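Local coordinates for putative uncharacterized protein (Thermotoga maritima, PDB 3CNO) that binds guanine nucleotides and probably hydrolyses GTP to support a late step of large (50S) ribosomal subunit assembly, at residues A[54-59]-A[78-83]; A[190-195]-A[243-248]. All coordinates share one frame; numbering follows the deposited sequence.

Contact 1 of 2, residues A[54-59]-A[78-83]; sequences NKVDIA and VITTHK. With GDP (guanosine-5'-diphosphate), chain B.
Val56 wedges its two methyls against Thr80, Thr81 and His82, a worked example of a base-recognition loop packed on a neighbouring strand end. Its CG1 meets CB of Thr80 at 3.7 Å, the two side chains crossing at about a right angle, while CG2 lies against the carbonyl O of Thr81 and the CD2 corner of the His82 imidazole. Beside these contacts, the N-H of Val56 points almost straight (175°) at Thr81 O, a weak hydrogen bond of 3.4 Å.

Asn54 OD1 stands 3.3 Å from Thr81 O and beside Thr81 CG2; both oxygens are acceptors, so this approach is no hydrogen bond, and the amide is held instead through ND2 by Thr110 O. Asp57 sets OD1 3.3 Å from His82 CB, carboxylate and imidazole planes 29° apart. Its CG sits between the backbone N and the carbonyl carbon (chi1 58°), which turns both oxygens to the guanine edge: OD1 accepts from GDP N1 at 2.8 Å and OD2 from GDP N2 at 2.7 Å. From the other segment, Lys83 N donates to GDP O6 at 2.7 Å. The base is sandwiched, Lys55 CG lying 3.4 Å from GDP C6 over one face and the Lys83 chain, bent at chi3, lying across the opposite face with CE over the base. The extended Lys55 chain carries NZ to GDP O4' and to Asn109 O.

Residues 54-57 are the NKxD (G4) motif that selects guanine, and the backbone of 81-83 is consistent with the G5 loop. Strand 78-80 forms an edge of the mixed sheet, parallel to strand 48-54; helix 61-72 meets Val56 and Thr80, whereas helix 87-94 packs on Ile79 and Thr81.

Contact 2 of 2, residues A[190-195]-A[243-248]; sequences EIFARS and VSFERP
Ser195, late in helix 182-196, comes nearest the irregular chain of 243-248 at Phe245, their CA atoms 6.2 Å apart. The loop is extended on both sides of Phe245 but kinked there, and helix side chains meet both its side chains and its backbone oxygens. Ile191 extends CG2 to O (3.4 Å) and CB (3.7 Å) of Phe245, the side chains crossing at about a right angle. The next residue, Phe192, places CE1 near Val243 CG2 and meets CE1 of Phe245 at the edge of its own ring; Val243 CG1 also packs on Ser195 CB.

The hydroxyl of Ser195 turns back to Ile191 O, donating at 2.6 Å from 37° above the carbonyl plane, while Ser195 N reaches it from the opposite face. The same OG lies 2.9 Å from Ser244 O and at the edge of the Arg247 guanidinium, in its plane, with NH2 2.6 Å from it. Arg247, bent at chi2 and chi3, brings NH1 3.0 Å from Arg194 NH2, guanidinium planes 75° apart; the like charges probably repel.

With Phe231 edge-to-face on Phe192 and Leu170 against Phe245, a returning C-terminal segment packs on helices, consistent with the helical C-terminal domain of YlqF-type GTPases.

Contact 1 belongs to the nucleotide pocket, contact 2 to the seam between the GTPase domain and the helices that follow it in the chain. Their centres are about 17 Å apart, yet they join directly where Ala59 CB packs on Ser244 OG at 3.7 Å. Polar ties reinforce this seam: Ser244 OG bonds to Asp60 N, just beyond 54-59, and Arg242, just before 243-248, reaches Ala59 O. Contact 2 stays clear of the ligand, the side chain of Phe245 lying about 11 Å from GDP, whereas contact 1 holds the base itself. The two illustrate how one loop can serve recognition at its start and domain packing at its end.

Contact 1 of 2, residues A[54-59]-A[78-83]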
ATOM      1  N   ASN A  54       0.987  -6.545   1.265  1.00 30.28           N
ATOM      2  CA  ASN A  54       2.089  -6.099   2.135  1.00 29.30           C
ATOM      3  C   ASN A  54       1.613  -5.324   3.351  1.00 28.76           C
ATOM      4  O   ASN A  54       0.469  -4.876   3.397  1.00 28.59           O
ATOM      5  CB  ASN A  54       3.051  -5.202   1.349  1.00 29.61           C
ATOM      6  CG  ASN A  54       4.459  -5.207   1.926  1.00 29.71           C
ATOM      7  OD1 ASN A  54       4.862  -6.143   2.610  1.00 29.72           O
ATOM      8  ND2 ASN A  54       5.215  -4.152   1.652  1.00 31.14           N
ATOM      9  N   LYS A  55       2.508  -5.155   4.323  1.00 28.05           N
ATOM     10  CA  LYS A  55       2.252  -4.383   5.538  1.00 27.59           C
ATOM     11  C   LYS A  55       1.178  -5.027   6.405  1.00 27.68           C
ATOM     12  O   LYS A  55       0.370  -4.338   7.033  1.00 27.19           O
ATOM     13  CB  LYS A  55       1.907  -2.913   5.223  1.00 27.28           C
ATOM     14  CG  LYS A  55       2.884  -2.238   4.288  1.00 26.59           C
ATOM     15  CD  LYS A  55       2.679  -0.736   4.221  1.00 27.90           C
ATOM     16  CE  LYS A  55       3.756  -0.088   3.357  1.00 26.99           C
ATOM     17  NZ  LYS A  55       3.536   1.366   3.280  1.00 29.88           N
ATOM     18  N   VAL A  56       1.174  -6.358   6.440  1.00 28.35           N
ATOM     19  CA  VAL A  56       0.192  -7.092   7.251  1.00 28.81           C
ATOM     20  C   VAL A  56       0.347  -6.796   8.740  1.00 29.36           C
ATOM     21  O   VAL A  56      -0.601  -6.962   9.498  1.00 30.50           O
ATOM     22  CB  VAL A  56       0.170  -8.636   6.975  1.00 28.43           C
ATOM     23  CG1 VAL A  56      -0.433  -8.925   5.625  1.00 27.74           C
ATOM     24  CG2 VAL A  56       1.539  -9.258   7.100  1.00 27.37           C
ATOM     25  N   ASP A  57       1.532  -6.339   9.136  1.00 29.74           N
ATOM     26  CA  ASP A  57       1.836  -5.945  10.512  1.00 30.34           C
ATOM     27  C   ASP A  57       1.033  -4.746  11.019  1.00 30.69           C
ATOM     28  O   ASP A  57       0.856  -4.576  12.227  1.00 30.26           O
ATOM     29  CB  ASP A  57       3.333  -5.624  10.652  1.00 30.54           C
ATOM     30  CG  ASP A  57       3.795  -4.505   9.696  1.00 31.12           C
ATOM     31  OD1 ASP A  57       3.550  -4.616   8.476  1.00 29.94           O
ATOM     32  OD2 ASP A  57       4.418  -3.523  10.164  1.00 31.32           O
ATOM     33  N   ILE A  58       0.579  -3.888  10.105  1.00 30.93           N
ATOM     34  CA  ILE A  58      -0.173  -2.696  10.508  1.00 30.32           C
ATOM     35  C   ILE A  58      -1.624  -2.715  10.008  1.00 31.26           C
ATOM     36  O   ILE A  58      -2.344  -1.708  10.106  1.00 31.39           O
ATOM     37  CB  ILE A  58       0.565  -1.379  10.129  1.00 30.31           C
ATOM     38  CG1 ILE A  58       0.832  -1.304   8.620  1.00 28.47           C
ATOM     39  CG2 ILE A  58       1.852  -1.230  10.954  1.00 29.14           C
ATOM     40  CD1 ILE A  58       1.176   0.104   8.120  1.00 29.35           C
ATOM     41  N   ALA A  59      -2.040  -3.863   9.479  1.00 31.87           N
ATOM     42  CA  ALA A  59      -3.397  -4.050   8.964  1.00 33.13           C
ATOM     43  C   ALA A  59      -4.279  -4.841   9.959  1.00 33.92           C
ATOM     44  O   ALA A  59      -3.770  -5.489  10.860  1.00 33.61           O
ATOM     45  CB  ALA A  59      -3.344  -4.765   7.604  1.00 32.62           C
ATOM     46  N   VAL A  78      -1.958 -15.439  -4.470  1.00 40.70           N
ATOM     47  CA  VAL A  78      -1.914 -14.359  -3.498  1.00 39.94           C
ATOM     48  C   VAL A  78      -1.012 -14.746  -2.327  1.00 39.33           C
ATOM     49  O   VAL A  78      -1.012 -15.893  -1.888  1.00 39.65           O
ATOM     50  CB  VAL A  78      -3.363 -13.946  -3.017  1.00 40.34           C
ATOM     51  CG1 VAL A  78      -4.071 -15.088  -2.254  1.00 39.38           C
ATOM     52  CG2 VAL A  78      -3.342 -12.632  -2.200  1.00 39.49           C
ATOM     53  N   ILE A  79      -0.213 -13.792  -1.861  1.00 38.09           N
ATOM     54  CA  ILE A  79       0.617 -13.975  -0.671  1.00 36.80           C
ATOM     55  C   ILE A  79       0.459 -12.759   0.242  1.00 35.88           C
ATOM     56  O   ILE A  79      -0.085 -11.733  -0.173  1.00 35.43           O
ATOM     57  CB  ILE A  79       2.124 -14.248  -1.003  1.00 37.08           C
ATOM     58  CG1 ILE A  79       2.835 -12.984  -1.513  1.00 36.43           C
ATOM     59  CG2 ILE A  79       2.274 -15.433  -1.991  1.00 37.38           C
ATOM     60  CD1 ILE A  79       4.335 -12.992  -1.262  1.00 36.12           C
ATOM     61  N   THR A  80       0.898 -12.903   1.491  1.00 34.70           N
ATOM     62  CA  THR A  80       0.921 -11.814   2.455  1.00 33.80           C
ATOM     63  C   THR A  80       2.303 -11.770   3.085  1.00 33.56           C
ATOM     64  O   THR A  80       2.957 -12.800   3.243  1.00 33.04           O
ATOM     65  CB  THR A  80      -0.150 -11.951   3.597  1.00 33.69           C
ATOM     66  OG1 THR A  80       0.163 -13.061   4.449  1.00 34.04           O
ATOM     67  CG2 THR A  80      -1.546 -12.121   3.042  1.00 33.52           C
ATOM     68  N   THR A  81       2.745 -10.569   3.441  1.00 33.12           N
ATOM     69  CA  THR A  81       4.066 -10.395   4.002  1.00 33.15           C
ATOM     70  C   THR A  81       4.207  -9.018   4.636  1.00 33.16           C
ATOM     71  O   THR A  81       3.289  -8.214   4.587  1.00 32.84           O
ATOM     72  CB  THR A  81       5.172 -10.650   2.932  1.00 32.90           C
ATOM     73  OG1 THR A  81       6.441 -10.735   3.583  1.00 33.22           O
ATOM     74  CG2 THR A  81       5.193  -9.558   1.874  1.00 32.05           C
ATOM     75  N   HIS A  82       5.356  -8.766   5.243  1.00 33.64           N
ATOM     76  CA  HIS A  82       5.651  -7.457   5.815  1.00 34.55           C
ATOM     77  C   HIS A  82       7.158  -7.285   5.942  1.00 35.20           C
ATOM     78  O   HIS A  82       7.912  -8.234   5.744  1.00 35.09           O
ATOM     79  CB  HIS A  82       4.946  -7.245   7.165  1.00 33.97           C
ATOM     80  CG  HIS A  82       5.379  -8.204   8.233  1.00 33.96           C
ATOM     81  ND1 HIS A  82       6.298  -7.870   9.207  1.00 32.35           N
ATOM     82  CD2 HIS A  82       5.011  -9.484   8.482  1.00 32.65           C
ATOM     83  CE1 HIS A  82       6.491  -8.910   9.997  1.00 31.64           C
ATOM     84  NE2 HIS A  82       5.720  -9.900   9.582  1.00 32.04           N
ATOM     85  N   LYS A  83       7.569  -6.061   6.257  1.00 36.28           N
ATOM     86  CA  LYS A  83       8.965  -5.660   6.360  1.00 37.53           C
ATOM     87  C   LYS A  83       9.790  -6.686   7.118  1.00 37.51           C
ATOM     88  O   LYS A  83      10.825  -7.130   6.634  1.00 37.32           O
ATOM     89  CB  LYS A  83       9.042  -4.319   7.096  1.00 37.48           C
ATOM     90  CG  LYS A  83       9.997  -3.299   6.488  1.00 38.58           C
ATOM     91  CD  LYS A  83      10.163  -2.070   7.398  1.00 38.90           C
ATOM     92  CE  LYS A  83       8.872  -1.741   8.149  1.00 42.37           C
ATOM     93  NZ  LYS A  83       9.024  -0.694   9.204  1.00 44.41           N
TER
HETATM   94  PB  GDP B 501       7.880   2.208  -2.269  1.00 30.63           P
HETATM   95  O1B GDP B 501       9.198   1.713  -2.804  1.00 31.04           O
HETATM   96  O2B GDP B 501       6.805   1.292  -2.825  1.00 30.87           O
HETATM   97  O3B GDP B 501       7.522   3.596  -2.748  1.00 28.49           O
HETATM   98  O3A GDP B 501       7.840   2.155  -0.668  1.00 30.16           O
HETATM   99  PA  GDP B 501       9.027   1.955   0.389  1.00 30.06           P
HETATM  100  O1A GDP B 501       9.704   0.607   0.331  1.00 30.82           O
HETATM  101  O2A GDP B 501      10.005   3.101   0.326  1.00 32.18           O
HETATM  102  O5' GDP B 501       8.197   2.023   1.752  1.00 30.45           O
HETATM  103  C5' GDP B 501       7.347   3.139   1.998  1.00 29.99           C
HETATM  104  C4' GDP B 501       7.132   3.273   3.495  1.00 30.29           C
HETATM  105  O4' GDP B 501       6.481   2.113   4.007  1.00 29.17           O
HETATM  106  C3' GDP B 501       8.439   3.402   4.250  1.00 30.92           C
HETATM  107  O3' GDP B 501       8.226   4.334   5.318  1.00 34.51           O
HETATM  108  C2' GDP B 501       8.683   2.025   4.817  1.00 31.28           C
HETATM  109  O2' GDP B 501       9.493   2.130   5.991  1.00 31.69           O
HETATM  110  C1' GDP B 501       7.261   1.517   5.042  1.00 28.60           C
HETATM  111  N9  GDP B 501       7.046   0.060   4.875  1.00 28.49           N
HETATM  112  C8  GDP B 501       7.398  -0.714   3.831  1.00 27.46           C
HETATM  113  N7  GDP B 501       7.002  -1.998   4.021  1.00 26.83           N
HETATM  114  C5  GDP B 501       6.373  -2.056   5.209  1.00 27.71           C
HETATM  115  C6  GDP B 501       5.713  -3.099   6.030  1.00 28.49           C
HETATM  116  O6  GDP B 501       5.649  -4.283   5.639  1.00 27.96           O
HETATM  117  N1  GDP B 501       5.180  -2.730   7.207  1.00 28.52           N
HETATM  118  C2  GDP B 501       5.242  -1.462   7.666  1.00 27.72           C
HETATM  119  N2  GDP B 501       4.680  -1.176   8.860  1.00 27.19           N
HETATM  120  N3  GDP B 501       5.835  -0.464   6.973  1.00 27.23           N
HETATM  121  C4  GDP B 501       6.402  -0.698   5.767  1.00 28.15           C

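Contact 2 of 2, residues A[190-195]-A[243-248]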
ATOM      1  N   GLU A 190     -13.891   9.549   7.433  1.00 37.54           N
ATOM      2  CA  GLU A 190     -15.113   8.747   7.411  1.00 38.34           C
ATOM      3  C   GLU A 190     -14.808   7.258   7.191  1.00 37.60           C
ATOM      4  O   GLU A 190     -15.396   6.401   7.854  1.00 37.91           O
ATOM      5  CB  GLU A 190     -16.083   9.317   6.374  1.00 37.93           C
ATOM      6  CG  GLU A 190     -17.132   8.349   5.843  1.00 40.56           C
ATOM      7  CD  GLU A 190     -18.010   8.962   4.741  1.00 41.11           C
ATOM      8  OE1 GLU A 190     -18.945   8.259   4.274  1.00 45.33           O
ATOM      9  OE2 GLU A 190     -17.778  10.138   4.351  1.00 43.97           O
ATOM     10  N   ILE A 191     -13.870   6.958   6.290  1.00 37.18           N
ATOM     11  CA  ILE A 191     -13.370   5.589   6.098  1.00 36.29           C
ATOM     12  C   ILE A 191     -12.638   5.090   7.353  1.00 36.70           C
ATOM     13  O   ILE A 191     -12.919   3.987   7.845  1.00 37.00           O
ATOM     14  CB  ILE A 191     -12.433   5.469   4.862  1.00 36.53           C
ATOM     15  CG1 ILE A 191     -13.173   5.858   3.574  1.00 35.62           C
ATOM     16  CG2 ILE A 191     -11.853   4.042   4.752  1.00 34.39           C
ATOM     17  CD1 ILE A 191     -12.268   6.212   2.419  1.00 34.99           C
ATOM     18  N   PHE A 192     -11.705   5.895   7.866  1.00 36.10           N
ATOM     19  CA  PHE A 192     -11.015   5.563   9.110  1.00 36.19           C
ATOM     20  C   PHE A 192     -12.009   5.273  10.242  1.00 36.64           C
ATOM     21  O   PHE A 192     -11.964   4.210  10.862  1.00 36.30           O
ATOM     22  CB  PHE A 192     -10.041   6.676   9.519  1.00 35.66           C
ATOM     23  CG  PHE A 192      -9.350   6.424  10.833  1.00 34.90           C
ATOM     24  CD1 PHE A 192      -8.182   5.685  10.886  1.00 34.58           C
ATOM     25  CD2 PHE A 192      -9.880   6.916  12.022  1.00 34.72           C
ATOM     26  CE1 PHE A 192      -7.534   5.446  12.110  1.00 33.92           C
ATOM     27  CE2 PHE A 192      -9.247   6.677  13.245  1.00 34.89           C
ATOM     28  CZ  PHE A 192      -8.067   5.947  13.283  1.00 33.76           C
ATOM     29  N   ALA A 193     -12.903   6.228  10.489  1.00 37.53           N
ATOM     30  CA  ALA A 193     -13.884   6.139  11.559  1.00 38.60           C
ATOM     31  C   ALA A 193     -14.745   4.883  11.468  1.00 39.67           C
ATOM     32  O   ALA A 193     -14.999   4.252  12.486  1.00 39.50           O
ATOM     33  CB  ALA A 193     -14.763   7.397  11.598  1.00 38.07           C
ATOM     34  N   ARG A 194     -15.197   4.523  10.263  1.00 41.42           N
ATOM     35  CA  ARG A 194     -16.013   3.308  10.096  1.00 43.31           C
ATOM     36  C   ARG A 194     -15.210   2.053  10.396  1.00 43.75           C
ATOM     37  O   ARG A 194     -15.709   1.130  11.047  1.00 44.17           O
ATOM     38  CB  ARG A 194     -16.628   3.192   8.699  1.00 43.61           C
ATOM     39  CG  ARG A 194     -17.686   2.093   8.621  1.00 46.36           C
ATOM     40  CD  ARG A 194     -17.836   1.496   7.228  1.00 51.12           C
ATOM     41  NE  ARG A 194     -18.652   0.280   7.262  1.00 54.88           N
ATOM     42  CZ  ARG A 194     -18.791  -0.580   6.251  1.00 56.99           C
ATOM     43  NH1 ARG A 194     -19.558  -1.658   6.402  1.00 57.73           N
ATOM     44  NH2 ARG A 194     -18.163  -0.380   5.096  1.00 57.36           N
ATOM     45  N   SER A 195     -13.965   2.032   9.931  1.00 44.19           N
ATOM     46  CA  SER A 195     -13.091   0.888  10.145  1.00 45.26           C
ATOM     47  C   SER A 195     -12.793   0.655  11.623  1.00 45.65           C
ATOM     48  O   SER A 195     -12.743  -0.486  12.079  1.00 45.98           O
ATOM     49  CB  SER A 195     -11.780   1.069   9.378  1.00 45.23           C
ATOM     50  OG  SER A 195     -12.028   1.523   8.055  1.00 46.20           O
ATOM     51  N   VAL A 243      -5.465  -1.074  11.388  1.00 39.84           N
ATOM     52  CA  VAL A 243      -6.724  -0.657  10.790  1.00 39.49           C
ATOM     53  C   VAL A 243      -6.672  -0.928   9.293  1.00 38.99           C
ATOM     54  O   VAL A 243      -5.673  -0.621   8.640  1.00 39.51           O
ATOM     55  CB  VAL A 243      -6.954   0.867  11.046  1.00 39.44           C
ATOM     56  CG1 VAL A 243      -8.281   1.344  10.479  1.00 39.69           C
ATOM     57  CG2 VAL A 243      -6.887   1.169  12.524  1.00 39.89           C
ATOM     58  N   SER A 244      -7.739  -1.507   8.755  1.00 38.31           N
ATOM     59  CA  SER A 244      -7.871  -1.684   7.312  1.00 37.47           C
ATOM     60  C   SER A 244      -8.990  -0.775   6.784  1.00 37.33           C
ATOM     61  O   SER A 244      -9.896  -0.415   7.533  1.00 37.08           O
ATOM     62  CB  SER A 244      -8.110  -3.149   6.972  1.00 37.42           C
ATOM     63  OG  SER A 244      -6.972  -3.925   7.313  1.00 37.12           O
ATOM     64  N   PHE A 245      -8.909  -0.389   5.513  1.00 36.97           N
ATOM     65  CA  PHE A 245      -9.773   0.665   4.959  1.00 37.12           C
ATOM     66  C   PHE A 245     -10.743   0.143   3.915  1.00 37.79           C
ATOM     67  O   PHE A 245     -11.719   0.815   3.564  1.00 37.23           O
ATOM     68  CB  PHE A 245      -8.927   1.809   4.388  1.00 36.61           C
ATOM     69  CG  PHE A 245      -7.823   2.246   5.304  1.00 36.33           C
ATOM     70  CD1 PHE A 245      -8.104   2.660   6.611  1.00 35.83           C
ATOM     71  CD2 PHE A 245      -6.500   2.207   4.877  1.00 35.73           C
ATOM     72  CE1 PHE A 245      -7.086   3.043   7.464  1.00 35.53           C
ATOM     73  CE2 PHE A 245      -5.474   2.594   5.717  1.00 35.01           C
ATOM     74  CZ  PHE A 245      -5.763   3.008   7.012  1.00 35.78           C
ATOM     75  N   GLU A 246     -10.454  -1.054   3.414  1.00 38.88           N
ATOM     76  CA  GLU A 246     -11.367  -1.757   2.523  1.00 40.38           C
ATOM     77  C   GLU A 246     -11.615  -3.173   3.022  1.00 41.41           C
ATOM     78  O   GLU A 246     -10.736  -3.805   3.622  1.00 41.01           O
ATOM     79  CB  GLU A 246     -10.858  -1.750   1.078  1.00 40.12           C
ATOM     80  CG  GLU A 246     -10.526  -0.352   0.581  1.00 39.86           C
ATOM     81  CD  GLU A 246      -9.978  -0.326  -0.820  1.00 40.22           C
ATOM     82  OE1 GLU A 246     -10.482   0.480  -1.627  1.00 42.32           O
ATOM     83  OE2 GLU A 246      -9.054  -1.101  -1.128  1.00 39.93           O
ATOM     84  N   ARG A 247     -12.842  -3.629   2.793  1.00 43.16           N
ATOM     85  CA  ARG A 247     -13.298  -4.970   3.130  1.00 45.32           C
ATOM     86  C   ARG A 247     -13.866  -5.545   1.836  1.00 46.65           C
ATOM     87  O   ARG A 247     -14.432  -4.796   1.038  1.00 46.98           O
ATOM     88  CB  ARG A 247     -14.396  -4.885   4.190  1.00 45.19           C
ATOM     89  CG  ARG A 247     -13.896  -4.673   5.612  1.00 46.92           C
ATOM     90  CD  ARG A 247     -14.739  -3.648   6.397  1.00 49.95           C
ATOM     91  NE  ARG A 247     -13.964  -2.440   6.727  1.00 53.53           N
ATOM     92  CZ  ARG A 247     -14.229  -1.204   6.294  1.00 54.88           C
ATOM     93  NH1 ARG A 247     -15.270  -0.964   5.502  1.00 55.82           N
ATOM     94  NH2 ARG A 247     -13.451  -0.193   6.664  1.00 54.47           N
ATOM     95  N   PRO A 248     -13.689  -6.859   1.594  1.00 48.15           N
ATOM     96  CA  PRO A 248     -14.337  -7.455   0.411  1.00 49.71           C
ATOM     97  C   PRO A 248     -15.878  -7.591   0.483  1.00 51.24           C
ATOM     98  O   PRO A 248     -16.522  -7.663  -0.560  1.00 51.44           O
ATOM     99  CB  PRO A 248     -13.671  -8.831   0.294  1.00 49.68           C
ATOM    100  CG  PRO A 248     -13.168  -9.139   1.663  1.00 48.92           C
ATOM    101  CD  PRO A 248     -12.867  -7.835   2.336  1.00 47.91           C
TER